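Long-range contacts in formimidoylglutamase (Bacillus subtilis, PDB 3M1R), which hydrolyses N-formimidoyl-L-glutamate to L-glutamate and formamide in histidine degradation, using a pair of manganese ions in each subunit: residues V244-L249 with I286-V291; L28-D33 with L86-G91; K144-V149 with D235-I240. All blocks are in the same frame, centred on the assembly; numbering follows the deposited sequence.

Contact 1 of 3, residues V244-L249 with I286-V291. With CA (calcium ion), chain B; CA (calcium ion), chain C.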
ATOM      1  N   VAL D 244      19.616  19.477 -10.408  1.00 35.61           N
ATOM      2  CA  VAL D 244      19.029  18.214 -10.813  1.00 33.96           C
ATOM      3  C   VAL D 244      17.574  18.111 -10.377  1.00 31.44           C
ATOM      4  O   VAL D 244      17.272  18.014  -9.187  1.00 36.08           O
ATOM      5  CB  VAL D 244      19.783  17.019 -10.240  1.00 30.30           C
ATOM      6  CG1 VAL D 244      19.104  15.733 -10.730  1.00 30.41           C
ATOM      7  CG2 VAL D 244      21.232  17.072 -10.674  1.00 30.42           C
ATOM      8  N   ASP D 245      16.680  18.151 -11.356  1.00 33.87           N
ATOM      9  CA  ASP D 245      15.268  17.912 -11.120  1.00 31.15           C
ATOM     10  C   ASP D 245      15.063  16.444 -11.445  1.00 31.14           C
ATOM     11  O   ASP D 245      15.250  16.014 -12.576  1.00 36.04           O
ATOM     12  CB  ASP D 245      14.430  18.802 -12.027  1.00 26.66           C
ATOM     13  CG  ASP D 245      12.928  18.572 -11.869  1.00 32.98           C
ATOM     14  OD1 ASP D 245      12.475  17.483 -11.474  1.00 31.84           O
ATOM     15  OD2 ASP D 245      12.196  19.524 -12.146  1.00 44.32           O
HETATM   16  N   MSE D 246      14.720  15.669 -10.432  1.00 29.54           N
HETATM   17  CA  MSE D 246      14.730  14.219 -10.570  1.00 35.04           C
HETATM   18  C   MSE D 246      13.707  13.727 -11.580  1.00 33.03           C
HETATM   19  O   MSE D 246      13.804  12.601 -12.057  1.00 32.54           O
HETATM   20  CB  MSE D 246      14.547  13.529  -9.206  1.00 29.04           C
HETATM   21  CG  MSE D 246      15.749  13.710  -8.261  1.00 26.54           C
HETATM   22 SE   MSE D 246      17.442  12.891  -8.884  0.88 38.94          SE
HETATM   23  CE  MSE D 246      16.946  11.026  -8.543  1.00 34.20           C
ATOM     24  N   ASP D 247      12.742  14.571 -11.944  1.00 29.36           N
ATOM     25  CA  ASP D 247      11.734  14.111 -12.892  1.00 27.71           C
ATOM     26  C   ASP D 247      12.253  14.069 -14.327  1.00 28.67           C
ATOM     27  O   ASP D 247      11.547  13.625 -15.226  1.00 32.93           O
ATOM     28  CB  ASP D 247      10.392  14.855 -12.761  1.00 32.58           C
ATOM     29  CG  ASP D 247      10.473  16.296 -13.199  1.00 42.35           C
ATOM     30  OD1 ASP D 247      11.348  16.637 -14.047  1.00 37.08           O
ATOM     31  OD2 ASP D 247       9.644  17.085 -12.688  1.00 39.98           O
ATOM     32  N   VAL D 248      13.504  14.472 -14.522  1.00 28.38           N
ATOM     33  CA  VAL D 248      14.196  14.220 -15.785  1.00 29.84           C
ATOM     34  C   VAL D 248      14.325  12.703 -16.009  1.00 31.52           C
ATOM     35  O   VAL D 248      14.442  12.231 -17.137  1.00 30.26           O
ATOM     36  CB  VAL D 248      15.603  14.864 -15.784  1.00 27.04           C
ATOM     37  CG1 VAL D 248      16.605  14.014 -14.971  1.00 25.40           C
ATOM     38  CG2 VAL D 248      16.107  15.061 -17.197  1.00 27.44           C
ATOM     39  N   LEU D 249      14.301  11.944 -14.916  1.00 25.61           N
ATOM     40  CA  LEU D 249      14.429  10.499 -14.999  1.00 31.35           C
ATOM     41  C   LEU D 249      13.118   9.888 -15.432  1.00 33.51           C
ATOM     42  O   LEU D 249      12.056  10.417 -15.142  1.00 31.26           O
ATOM     43  CB  LEU D 249      14.828   9.893 -13.645  1.00 23.18           C
ATOM     44  CG  LEU D 249      16.228  10.226 -13.153  1.00 30.93           C
ATOM     45  CD1 LEU D 249      16.347   9.954 -11.655  1.00 30.96           C
ATOM     46  CD2 LEU D 249      17.310   9.450 -13.947  1.00 22.66           C
ATOM     47  N   ILE D 286      25.377  22.075  -6.136  1.00 31.00           N
ATOM     48  CA  ILE D 286      24.430  21.193  -6.766  1.00 34.77           C
ATOM     49  C   ILE D 286      23.185  21.137  -5.878  1.00 39.76           C
ATOM     50  O   ILE D 286      23.268  21.173  -4.634  1.00 39.82           O
ATOM     51  CB  ILE D 286      25.024  19.787  -7.035  1.00 37.74           C
ATOM     52  CG1 ILE D 286      24.017  18.906  -7.782  1.00 41.37           C
ATOM     53  CG2 ILE D 286      25.472  19.115  -5.739  1.00 28.70           C
ATOM     54  CD1 ILE D 286      24.563  17.530  -8.152  1.00 41.89           C
ATOM     55  N   GLU D 287      22.026  21.090  -6.520  1.00 39.21           N
ATOM     56  CA  GLU D 287      20.771  20.932  -5.803  1.00 37.15           C
ATOM     57  C   GLU D 287      19.987  19.793  -6.427  1.00 38.02           C
ATOM     58  O   GLU D 287      20.086  19.533  -7.619  1.00 42.89           O
ATOM     59  CB  GLU D 287      19.959  22.226  -5.847  1.00 35.19           C
ATOM     60  CG  GLU D 287      19.460  22.553  -7.233  1.00 40.56           C
ATOM     61  CD  GLU D 287      18.766  23.911  -7.300  1.00 50.03           C
ATOM     62  OE1 GLU D 287      18.777  24.647  -6.291  1.00 47.52           O
ATOM     63  OE2 GLU D 287      18.217  24.242  -8.370  1.00 54.53           O
ATOM     64  N   ILE D 288      19.216  19.104  -5.604  1.00 38.08           N
ATOM     65  CA  ILE D 288      18.327  18.070  -6.092  1.00 43.07           C
ATOM     66  C   ILE D 288      16.903  18.429  -5.711  1.00 41.41           C
ATOM     67  O   ILE D 288      16.611  18.703  -4.541  1.00 41.34           O
ATOM     68  CB  ILE D 288      18.698  16.729  -5.493  1.00 41.17           C
ATOM     69  CG1 ILE D 288      20.139  16.395  -5.892  1.00 32.10           C
ATOM     70  CG2 ILE D 288      17.705  15.640  -5.941  1.00 28.24           C
ATOM     71  CD1 ILE D 288      20.656  15.178  -5.202  1.00 35.81           C
ATOM     72  N   VAL D 289      16.027  18.468  -6.707  1.00 31.75           N
ATOM     73  CA  VAL D 289      14.644  18.814  -6.452  1.00 36.29           C
ATOM     74  C   VAL D 289      13.685  17.766  -6.989  1.00 34.99           C
ATOM     75  O   VAL D 289      14.062  16.887  -7.771  1.00 33.13           O
ATOM     76  CB  VAL D 289      14.270  20.204  -7.051  1.00 30.28           C
ATOM     77  CG1 VAL D 289      15.024  21.309  -6.347  1.00 33.73           C
ATOM     78  CG2 VAL D 289      14.534  20.236  -8.559  1.00 32.71           C
ATOM     79  N   GLU D 290      12.450  17.872  -6.509  1.00 30.48           N
ATOM     80  CA  GLU D 290      11.298  17.148  -7.020  1.00 31.15           C
ATOM     81  C   GLU D 290      11.250  15.673  -6.637  1.00 32.97           C
ATOM     82  O   GLU D 290      10.523  14.890  -7.237  1.00 34.20           O
ATOM     83  CB  GLU D 290      11.122  17.387  -8.529  1.00 25.71           C
ATOM     84  CG  GLU D 290      10.735  18.841  -8.853  1.00 32.50           C
ATOM     85  CD  GLU D 290       9.311  19.246  -8.360  1.00 51.90           C
ATOM     86  OE1 GLU D 290       9.159  20.302  -7.704  1.00 48.54           O
ATOM     87  OE2 GLU D 290       8.332  18.524  -8.646  1.00 51.84           O
ATOM     88  N   VAL D 291      11.988  15.301  -5.600  1.00 31.43           N
ATOM     89  CA  VAL D 291      11.779  13.991  -4.995  1.00 29.94           C
ATOM     90  C   VAL D 291      10.586  14.029  -4.036  1.00 28.04           C
ATOM     91  O   VAL D 291      10.529  14.872  -3.144  1.00 32.47           O
ATOM     92  CB  VAL D 291      13.034  13.520  -4.260  1.00 31.19           C
ATOM     93  CG1 VAL D 291      12.775  12.206  -3.519  1.00 26.20           C
ATOM     94  CG2 VAL D 291      14.177  13.376  -5.252  1.00 27.91           C
TER
HETATM   95 CA    CA B 321      10.602  18.900 -14.063  1.00 37.99          CA
HETATM   96 CA    CA C 322      10.856  21.271 -13.395  1.00 84.93          CA
HETATM   97  O   HOH W   1       7.767  16.566 -10.762  1.00 32.15           O
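V244 and I288, D245 and V289 pair as parallel neighbours where two central strands end at the metal site. Three backbone hydrogen bonds hold them: V244 N to E287 O (2.8 Å), V289 N to V244 O, and M246 N to V289 O (3.0 Å), the last almost straight at 175°. The I288 CA-H also leans on V244 O.

Apolar contacts lie on the face of V244 and I288. The selenomethionine M246, its chain bent at chi2 and chi3, rests CG on I288 CG2 at 3.6 Å and lies side by side with V291, whose CG2 presses tightly on the same CG. On the other face V289 CG2 packs against D245 CA at 3.5 Å.

The metal bonds gather just past the strand end. D245 OD2 bridges both calcium ions, 2.6 Å from the chain B ion and 2.5 Å from the chain C ion. D247 grips the chain B ion with OD1 and OD2, and D153 and H155 bind it too; N130, D153 and D157 bind the chain C ion. Both sites probably take manganese in the working enzyme. The bend after D245 brings D247 round to the chain B ion. A water donates to D247 OD2 (2.7 Å) and to E290 OE2, linking two acidic groups that might otherwise repel. The E290 chain, folded back at chi2 (-68°), passes its CB and CG beside the D245 carboxylate, and its OE1 accepts from N130 N.

The strands belong to the beta-alpha-beta unit 239-245, 267-278, 283-289 of the arginase fold: V244 meets L270 of helix 267-278, while I288, M246 and V291 face helix 300-318.

Contact 2 of 3, residues L28-D33 with L86-G91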
ATOM      1  N   LEU D  28      30.813   9.674   8.429  1.00 40.79           N
ATOM      2  CA  LEU D  28      31.581  10.831   7.945  1.00 41.13           C
ATOM      3  C   LEU D  28      30.810  12.149   7.964  1.00 44.97           C
ATOM      4  O   LEU D  28      31.367  13.203   7.695  1.00 48.47           O
ATOM      5  CB  LEU D  28      32.080  10.572   6.527  1.00 36.14           C
ATOM      6  CG  LEU D  28      33.092   9.456   6.346  1.00 39.95           C
ATOM      7  CD1 LEU D  28      33.139   9.052   4.913  1.00 43.79           C
ATOM      8  CD2 LEU D  28      34.459   9.951   6.796  1.00 48.77           C
ATOM      9  N   ILE D  29      29.522  12.080   8.266  1.00 46.25           N
ATOM     10  CA  ILE D  29      28.672  13.258   8.280  1.00 50.00           C
ATOM     11  C   ILE D  29      28.499  13.722   9.713  1.00 52.31           C
ATOM     12  O   ILE D  29      28.073  12.954  10.571  1.00 55.89           O
ATOM     13  CB  ILE D  29      27.285  12.956   7.673  1.00 43.43           C
ATOM     14  CG1 ILE D  29      27.390  12.722   6.166  1.00 34.66           C
ATOM     15  CG2 ILE D  29      26.291  14.067   7.986  1.00 42.74           C
ATOM     16  CD1 ILE D  29      26.035  12.400   5.505  1.00 30.49           C
ATOM     17  N   ALA D  30      28.847  14.976   9.971  1.00 44.53           N
ATOM     18  CA  ALA D  30      28.679  15.546  11.297  1.00 46.02           C
ATOM     19  C   ALA D  30      27.718  16.731  11.271  1.00 47.67           C
ATOM     20  O   ALA D  30      27.729  17.540  10.346  1.00 49.01           O
ATOM     21  CB  ALA D  30      30.010  15.981  11.847  1.00 47.10           C
ATOM     22  N   THR D  31      26.884  16.826  12.294  1.00 43.82           N
ATOM     23  CA  THR D  31      26.103  18.021  12.488  1.00 48.99           C
ATOM     24  C   THR D  31      27.066  19.206  12.500  1.00 50.97           C
ATOM     25  O   THR D  31      28.134  19.142  13.083  1.00 46.41           O
ATOM     26  CB  THR D  31      25.336  17.959  13.804  1.00 57.51           C
ATOM     27  OG1 THR D  31      24.559  16.759  13.832  1.00 62.09           O
ATOM     28  CG2 THR D  31      24.409  19.150  13.926  1.00 57.34           C
ATOM     29  N   TRP D  32      26.695  20.282  11.829  1.00 53.83           N
ATOM     30  CA  TRP D  32      27.558  21.438  11.755  1.00 53.53           C
ATOM     31  C   TRP D  32      27.394  22.235  13.016  1.00 58.73           C
ATOM     32  O   TRP D  32      26.280  22.586  13.379  1.00 64.50           O
ATOM     33  CB  TRP D  32      27.166  22.320  10.577  1.00 52.75           C
ATOM     34  CG  TRP D  32      28.106  23.447  10.340  1.00 52.71           C
ATOM     35  CD1 TRP D  32      29.463  23.369  10.246  1.00 48.66           C
ATOM     36  CD2 TRP D  32      27.765  24.824  10.123  1.00 51.87           C
ATOM     37  NE1 TRP D  32      29.990  24.613  10.001  1.00 49.25           N
ATOM     38  CE2 TRP D  32      28.969  25.523   9.916  1.00 48.04           C
ATOM     39  CE3 TRP D  32      26.561  25.530  10.080  1.00 51.02           C
ATOM     40  CZ2 TRP D  32      29.005  26.894   9.678  1.00 50.41           C
ATOM     41  CZ3 TRP D  32      26.601  26.890   9.844  1.00 47.63           C
ATOM     42  CH2 TRP D  32      27.812  27.557   9.648  1.00 52.63           C
ATOM     43  N   ASP D  33      28.496  22.478  13.705  1.00 60.65           N
ATOM     44  CA  ASP D  33      28.556  23.580  14.645  1.00 75.65           C
ATOM     45  C   ASP D  33      29.202  24.696  13.828  1.00 85.39           C
ATOM     46  O   ASP D  33      29.569  24.469  12.681  1.00 95.12           O
ATOM     47  CB  ASP D  33      29.389  23.209  15.864  1.00 77.84           C
ATOM     48  CG  ASP D  33      28.751  23.659  17.157  1.00 85.44           C
ATOM     49  OD1 ASP D  33      28.073  22.833  17.801  1.00 85.63           O
ATOM     50  OD2 ASP D  33      28.926  24.838  17.526  1.00 90.04           O
ATOM     51  N   LEU D  86      35.582  15.053   6.644  1.00 71.42           N
ATOM     52  CA  LEU D  86      34.212  14.867   7.077  1.00 63.33           C
ATOM     53  C   LEU D  86      33.333  15.790   6.260  1.00 55.77           C
ATOM     54  O   LEU D  86      33.824  16.728   5.630  1.00 50.83           O
ATOM     55  CB  LEU D  86      34.057  15.152   8.571  1.00 63.65           C
ATOM     56  CG  LEU D  86      34.413  16.546   9.085  1.00 63.77           C
ATOM     57  CD1 LEU D  86      33.453  17.574   8.551  1.00 59.46           C
ATOM     58  CD2 LEU D  86      34.432  16.589  10.615  1.00 62.26           C
ATOM     59  N   LEU D  87      32.033  15.523   6.272  1.00 50.44           N
ATOM     60  CA  LEU D  87      31.075  16.318   5.519  1.00 39.10           C
ATOM     61  C   LEU D  87      30.087  16.909   6.500  1.00 39.16           C
ATOM     62  O   LEU D  87      29.393  16.178   7.189  1.00 45.00           O
ATOM     63  CB  LEU D  87      30.352  15.414   4.541  1.00 43.13           C
ATOM     64  CG  LEU D  87      29.415  16.019   3.510  1.00 51.94           C
ATOM     65  CD1 LEU D  87      30.205  16.807   2.472  1.00 53.79           C
ATOM     66  CD2 LEU D  87      28.614  14.899   2.860  1.00 46.74           C
ATOM     67  N   TYR D  88      30.010  18.234   6.567  1.00 46.42           N
ATOM     68  CA  TYR D  88      29.054  18.865   7.478  1.00 41.46           C
ATOM     69  C   TYR D  88      27.618  18.810   6.965  1.00 41.47           C
ATOM     70  O   TYR D  88      27.357  18.869   5.769  1.00 47.47           O
ATOM     71  CB  TYR D  88      29.436  20.314   7.807  1.00 36.99           C
ATOM     72  CG  TYR D  88      30.618  20.435   8.745  1.00 53.20           C
ATOM     73  CD1 TYR D  88      30.539  19.987  10.059  1.00 56.63           C
ATOM     74  CD2 TYR D  88      31.810  20.999   8.315  1.00 60.79           C
ATOM     75  CE1 TYR D  88      31.619  20.094  10.912  1.00 62.21           C
ATOM     76  CE2 TYR D  88      32.898  21.111   9.164  1.00 65.80           C
ATOM     77  CZ  TYR D  88      32.799  20.659  10.459  1.00 65.96           C
ATOM     78  OH  TYR D  88      33.889  20.770  11.294  1.00 70.29           O
ATOM     79  N   ASP D  89      26.694  18.672   7.900  1.00 39.14           N
ATOM     80  CA  ASP D  89      25.288  18.865   7.626  1.00 44.54           C
ATOM     81  C   ASP D  89      24.936  20.177   8.307  1.00 41.91           C
ATOM     82  O   ASP D  89      24.869  20.254   9.535  1.00 41.47           O
ATOM     83  CB  ASP D  89      24.469  17.722   8.216  1.00 43.33           C
ATOM     84  CG  ASP D  89      23.028  17.738   7.764  1.00 49.20           C
ATOM     85  OD1 ASP D  89      22.531  18.816   7.360  1.00 45.53           O
ATOM     86  OD2 ASP D  89      22.396  16.656   7.809  1.00 54.81           O
ATOM     87  N   LEU D  90      24.725  21.208   7.506  1.00 42.23           N
ATOM     88  CA  LEU D  90      24.512  22.547   8.043  1.00 49.03           C
ATOM     89  C   LEU D  90      23.170  22.686   8.761  1.00 50.29           C
ATOM     90  O   LEU D  90      23.000  23.568   9.615  1.00 47.69           O
ATOM     91  CB  LEU D  90      24.635  23.588   6.930  1.00 46.34           C
ATOM     92  CG  LEU D  90      25.910  23.499   6.096  1.00 45.15           C
ATOM     93  CD1 LEU D  90      26.066  24.772   5.278  1.00 45.52           C
ATOM     94  CD2 LEU D  90      27.115  23.274   6.995  1.00 43.93           C
ATOM     95  N   GLY D  91      22.229  21.806   8.419  1.00 46.76           N
ATOM     96  CA  GLY D  91      20.881  21.884   8.943  1.00 42.47           C
ATOM     97  C   GLY D  91      19.863  22.068   7.831  1.00 47.30           C
ATOM     98  O   GLY D  91      20.152  21.816   6.660  1.00 41.74           O
TER
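Residues I29, A30 and T31 pair in parallel with L87, Y88 and D89, adding a short outer strand beside strand 87-93. Four backbone hydrogen bonds alternate in direction along the pair: L87 N to L28 O (2.8 Å), A30 N to L87 O, D89 N to A30 O, and W32 N to D89 O. The last is the most bent, 144° at the hydrogen, with its donor above the carbonyl plane. CA-H groups of I29 and Y88 add contacts to L87 O and A30 O.

Aromatic contacts cluster around W32. Its CG stands anti to the backbone N (chi1 -173°), which carries the indole across the neighbouring strand to Y88 and L90. The indole edge meets the Y88 face in a T-shaped stack, ring planes 66° apart, CD1 reaching Y88 CG at 3.5 Å. L86 CD1 covers the opposite face of the tyrosine, over its centre, so the phenol ring is sandwiched. L90 CD2 makes a CH-pi contact over one indole face, 3.7 Å from the centroid of the W32 five-membered ring.

On the other side of the sheet I29 and L87 lie side by side, CG1 to CD2 at 4.1 Å, and I29 CG2 reaches D89 CB. D89 OD1 accepts from G91 N (3.2 Å) in an Asx turn.

The chemistry is mixed: backbone bonds fix the register, and the rings form a largely apolar patch, where W32 also packs on L10 of a neighbouring subunit while its NE1 bonds to Q35 O. The D89 carboxylate, held by its Asx turn and by a salt bridge to R65, probably has its negative charge stabilised there.

Contact 3 of 3, residues K144-V149 with D235-I240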
ATOM      1  N   LYS D 144      28.849  34.861  -5.859  1.00 66.20           N
ATOM      2  CA  LYS D 144      29.974  34.238  -6.541  1.00 60.46           C
ATOM      3  C   LYS D 144      30.364  34.983  -7.808  1.00 64.56           C
ATOM      4  O   LYS D 144      31.538  35.299  -8.016  1.00 66.56           O
ATOM      5  CB  LYS D 144      29.650  32.782  -6.852  1.00 56.81           C
ATOM      6  CG  LYS D 144      29.531  31.910  -5.607  1.00 54.28           C
ATOM      7  CD  LYS D 144      30.841  31.922  -4.816  1.00 63.24           C
ATOM      8  CE  LYS D 144      30.741  31.085  -3.555  1.00 67.35           C
ATOM      9  NZ  LYS D 144      31.965  31.190  -2.718  1.00 67.95           N
ATOM     10  N   GLY D 145      29.378  35.271  -8.650  1.00 57.84           N
ATOM     11  CA  GLY D 145      29.624  35.967  -9.900  1.00 52.05           C
ATOM     12  C   GLY D 145      28.804  35.374 -11.029  1.00 57.50           C
ATOM     13  O   GLY D 145      27.855  34.618 -10.790  1.00 57.92           O
ATOM     14  N   THR D 146      29.169  35.710 -12.262  1.00 59.17           N
ATOM     15  CA  THR D 146      28.471  35.196 -13.434  1.00 61.88           C
ATOM     16  C   THR D 146      28.412  33.667 -13.441  1.00 61.26           C
ATOM     17  O   THR D 146      29.433  32.987 -13.550  1.00 63.58           O
ATOM     18  CB  THR D 146      29.117  35.690 -14.730  1.00 63.54           C
ATOM     19  OG1 THR D 146      29.066  37.121 -14.763  1.00 62.58           O
ATOM     20  CG2 THR D 146      28.363  35.142 -15.927  1.00 63.85           C
ATOM     21  N   THR D 147      27.205  33.135 -13.339  1.00 57.93           N
ATOM     22  CA  THR D 147      27.024  31.705 -13.129  1.00 55.97           C
ATOM     23  C   THR D 147      26.312  31.035 -14.302  1.00 53.69           C
ATOM     24  O   THR D 147      25.343  31.565 -14.849  1.00 51.64           O
ATOM     25  CB  THR D 147      26.245  31.461 -11.815  1.00 61.01           C
ATOM     26  OG1 THR D 147      26.939  32.101 -10.737  1.00 65.56           O
ATOM     27  CG2 THR D 147      26.100  29.968 -11.509  1.00 54.00           C
ATOM     28  N   ALA D 148      26.815  29.876 -14.703  1.00 55.38           N
ATOM     29  CA  ALA D 148      26.115  29.046 -15.669  1.00 56.46           C
ATOM     30  C   ALA D 148      25.274  28.042 -14.896  1.00 47.40           C
ATOM     31  O   ALA D 148      25.692  27.586 -13.833  1.00 45.46           O
ATOM     32  CB  ALA D 148      27.089  28.325 -16.537  1.00 37.83           C
ATOM     33  N   VAL D 149      24.108  27.690 -15.432  1.00 43.78           N
ATOM     34  CA  VAL D 149      23.249  26.689 -14.794  1.00 40.15           C
ATOM     35  C   VAL D 149      23.070  25.508 -15.728  1.00 44.97           C
ATOM     36  O   VAL D 149      22.659  25.670 -16.884  1.00 42.64           O
ATOM     37  CB  VAL D 149      21.853  27.247 -14.410  1.00 42.01           C
ATOM     38  CG1 VAL D 149      20.995  26.163 -13.705  1.00 31.01           C
ATOM     39  CG2 VAL D 149      21.976  28.487 -13.532  1.00 42.72           C
ATOM     40  N   ASP D 235      33.142  29.346 -21.093  1.00 81.82           N
ATOM     41  CA  ASP D 235      33.974  30.420 -21.622  1.00 83.55           C
ATOM     42  C   ASP D 235      33.331  31.779 -21.389  1.00 84.69           C
ATOM     43  O   ASP D 235      33.996  32.812 -21.479  1.00 88.25           O
ATOM     44  CB  ASP D 235      34.225  30.219 -23.122  1.00 89.59           C
ATOM     45  CG  ASP D 235      35.363  29.242 -23.411  1.00 94.02           C
ATOM     46  OD1 ASP D 235      36.031  28.785 -22.455  1.00 98.03           O
ATOM     47  OD2 ASP D 235      35.594  28.936 -24.602  1.00 91.10           O
ATOM     48  N   LYS D 236      32.034  31.780 -21.099  1.00 78.44           N
ATOM     49  CA  LYS D 236      31.307  33.027 -20.889  1.00 81.96           C
ATOM     50  C   LYS D 236      30.961  33.229 -19.419  1.00 79.30           C
ATOM     51  O   LYS D 236      30.268  34.185 -19.076  1.00 81.59           O
ATOM     52  CB  LYS D 236      30.003  33.041 -21.693  1.00 83.99           C
ATOM     53  CG  LYS D 236      30.140  32.760 -23.170  1.00 84.27           C
ATOM     54  CD  LYS D 236      28.764  32.741 -23.819  1.00 81.59           C
ATOM     55  CE  LYS D 236      28.811  32.242 -25.252  1.00 82.05           C
ATOM     56  NZ  LYS D 236      27.438  32.069 -25.822  1.00 85.25           N
ATOM     57  N   THR D 237      31.422  32.327 -18.557  1.00 71.18           N
ATOM     58  CA  THR D 237      31.006  32.340 -17.153  1.00 63.11           C
ATOM     59  C   THR D 237      32.137  31.998 -16.181  1.00 63.95           C
ATOM     60  O   THR D 237      33.165  31.418 -16.560  1.00 64.35           O
ATOM     61  CB  THR D 237      29.819  31.391 -16.908  1.00 58.66           C
ATOM     62  OG1 THR D 237      30.189  30.059 -17.281  1.00 57.15           O
ATOM     63  CG2 THR D 237      28.622  31.809 -17.736  1.00 59.27           C
ATOM     64  N   ASP D 238      31.934  32.365 -14.920  1.00 60.37           N
ATOM     65  CA  ASP D 238      32.934  32.146 -13.888  1.00 60.43           C
ATOM     66  C   ASP D 238      32.673  30.898 -13.064  1.00 59.41           C
ATOM     67  O   ASP D 238      33.610  30.294 -12.551  1.00 62.63           O
ATOM     68  CB  ASP D 238      33.017  33.361 -12.968  1.00 64.64           C
ATOM     69  CG  ASP D 238      33.746  34.522 -13.606  1.00 70.93           C
ATOM     70  OD1 ASP D 238      34.740  34.279 -14.322  1.00 72.35           O
ATOM     71  OD2 ASP D 238      33.325  35.676 -13.390  1.00 77.95           O
ATOM     72  N   PHE D 239      31.401  30.523 -12.926  1.00 54.19           N
ATOM     73  CA  PHE D 239      31.024  29.355 -12.129  1.00 55.10           C
ATOM     74  C   PHE D 239      29.906  28.564 -12.787  1.00 55.90           C
ATOM     75  O   PHE D 239      29.160  29.090 -13.614  1.00 54.39           O
ATOM     76  CB  PHE D 239      30.548  29.775 -10.739  1.00 53.20           C
ATOM     77  CG  PHE D 239      31.518  30.648 -10.002  1.00 58.27           C
ATOM     78  CD1 PHE D 239      31.510  32.022 -10.187  1.00 59.65           C
ATOM     79  CD2 PHE D 239      32.423  30.099  -9.110  1.00 61.99           C
ATOM     80  CE1 PHE D 239      32.394  32.828  -9.508  1.00 64.19           C
ATOM     81  CE2 PHE D 239      33.313  30.903  -8.423  1.00 65.74           C
ATOM     82  CZ  PHE D 239      33.297  32.269  -8.624  1.00 64.96           C
ATOM     83  N   ILE D 240      29.783  27.301 -12.399  1.00 52.52           N
ATOM     84  CA  ILE D 240      28.677  26.475 -12.856  1.00 51.30           C
ATOM     85  C   ILE D 240      27.883  25.982 -11.653  1.00 52.22           C
ATOM     86  O   ILE D 240      28.463  25.678 -10.610  1.00 49.52           O
ATOM     87  CB  ILE D 240      29.163  25.283 -13.693  1.00 58.03           C
ATOM     88  CG1 ILE D 240      30.048  24.373 -12.853  1.00 67.19           C
ATOM     89  CG2 ILE D 240      29.929  25.766 -14.920  1.00 62.50           C
ATOM     90  CD1 ILE D 240      30.950  23.491 -13.680  1.00 71.02           C
TER
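T146 O is gripped by two successive backbone N-H groups, D238 N at 2.9 Å and F239 N at 3.2 Å. Both bonds are moderately bent, about 150° at the hydrogen. This fork stands at the entrance of two parallel strands, whose pairing of T147 with F239 and A148 with I240 then begins. A148 N reaches F239 O in a short, straight bond of 2.7 Å, and the CA-H groups of T147 and I240 lean on F239 O and A148 O.

The F239 ring is swung toward the loop before strand 147-152, its CG anti to the carbonyl carbon (chi1 -53°). K144 CB sits over one ring face, 3.9 Å from the centroid of the F239 ring and 15° off its normal, a CH-pi contact made by the root of the lysine chain. The K144 carbonyl O comes to 3.0 Å of F239 CE1, and G145, at backbone angles suited to glycine, follows it past the ring. G145 O accepts a hydrogen bond from T147 OG1 at 2.7 Å, tying the loop to the first residue of the strand.

T237 and T146 cross at about a right angle, methyl against methyl, CG2 to CG2 at 3.8 Å. T237 OG1 approaches A148 CB but bonds to V233 O, tying the turn to the end of helix 222-234. A148 CB also meets I240 CG2, at 4.2 Å.

At this start of two inner strands of the arginase-family sheet, A148 and I240 face helix 222-234, T147 packs on I140 of helix 133-141, and F239 touches A284 of strand 283-289.

How the contacts relate
All three contacts join neighbouring strands of one parallel sheet. Contacts 1 and 3 share strand 239-245: contact 3 pairs its beginning with strand 147-152, contact 1 its end with strand 283-289, their centres 21 Å apart. Contact 2 joins strand 29-31, one of the two outermost within the chain, to strand 87-93, with its centre 22 Å from that of contact 1 and 27 Å from that of contact 3. In sequence contact 2 closes first, then contact 3, then contact 1. Strand 239-245 thus runs from a partly exposed entrance to the buried metal site, while contact 2, away from that site, lies at one edge of the chain's sheet and meets another subunit.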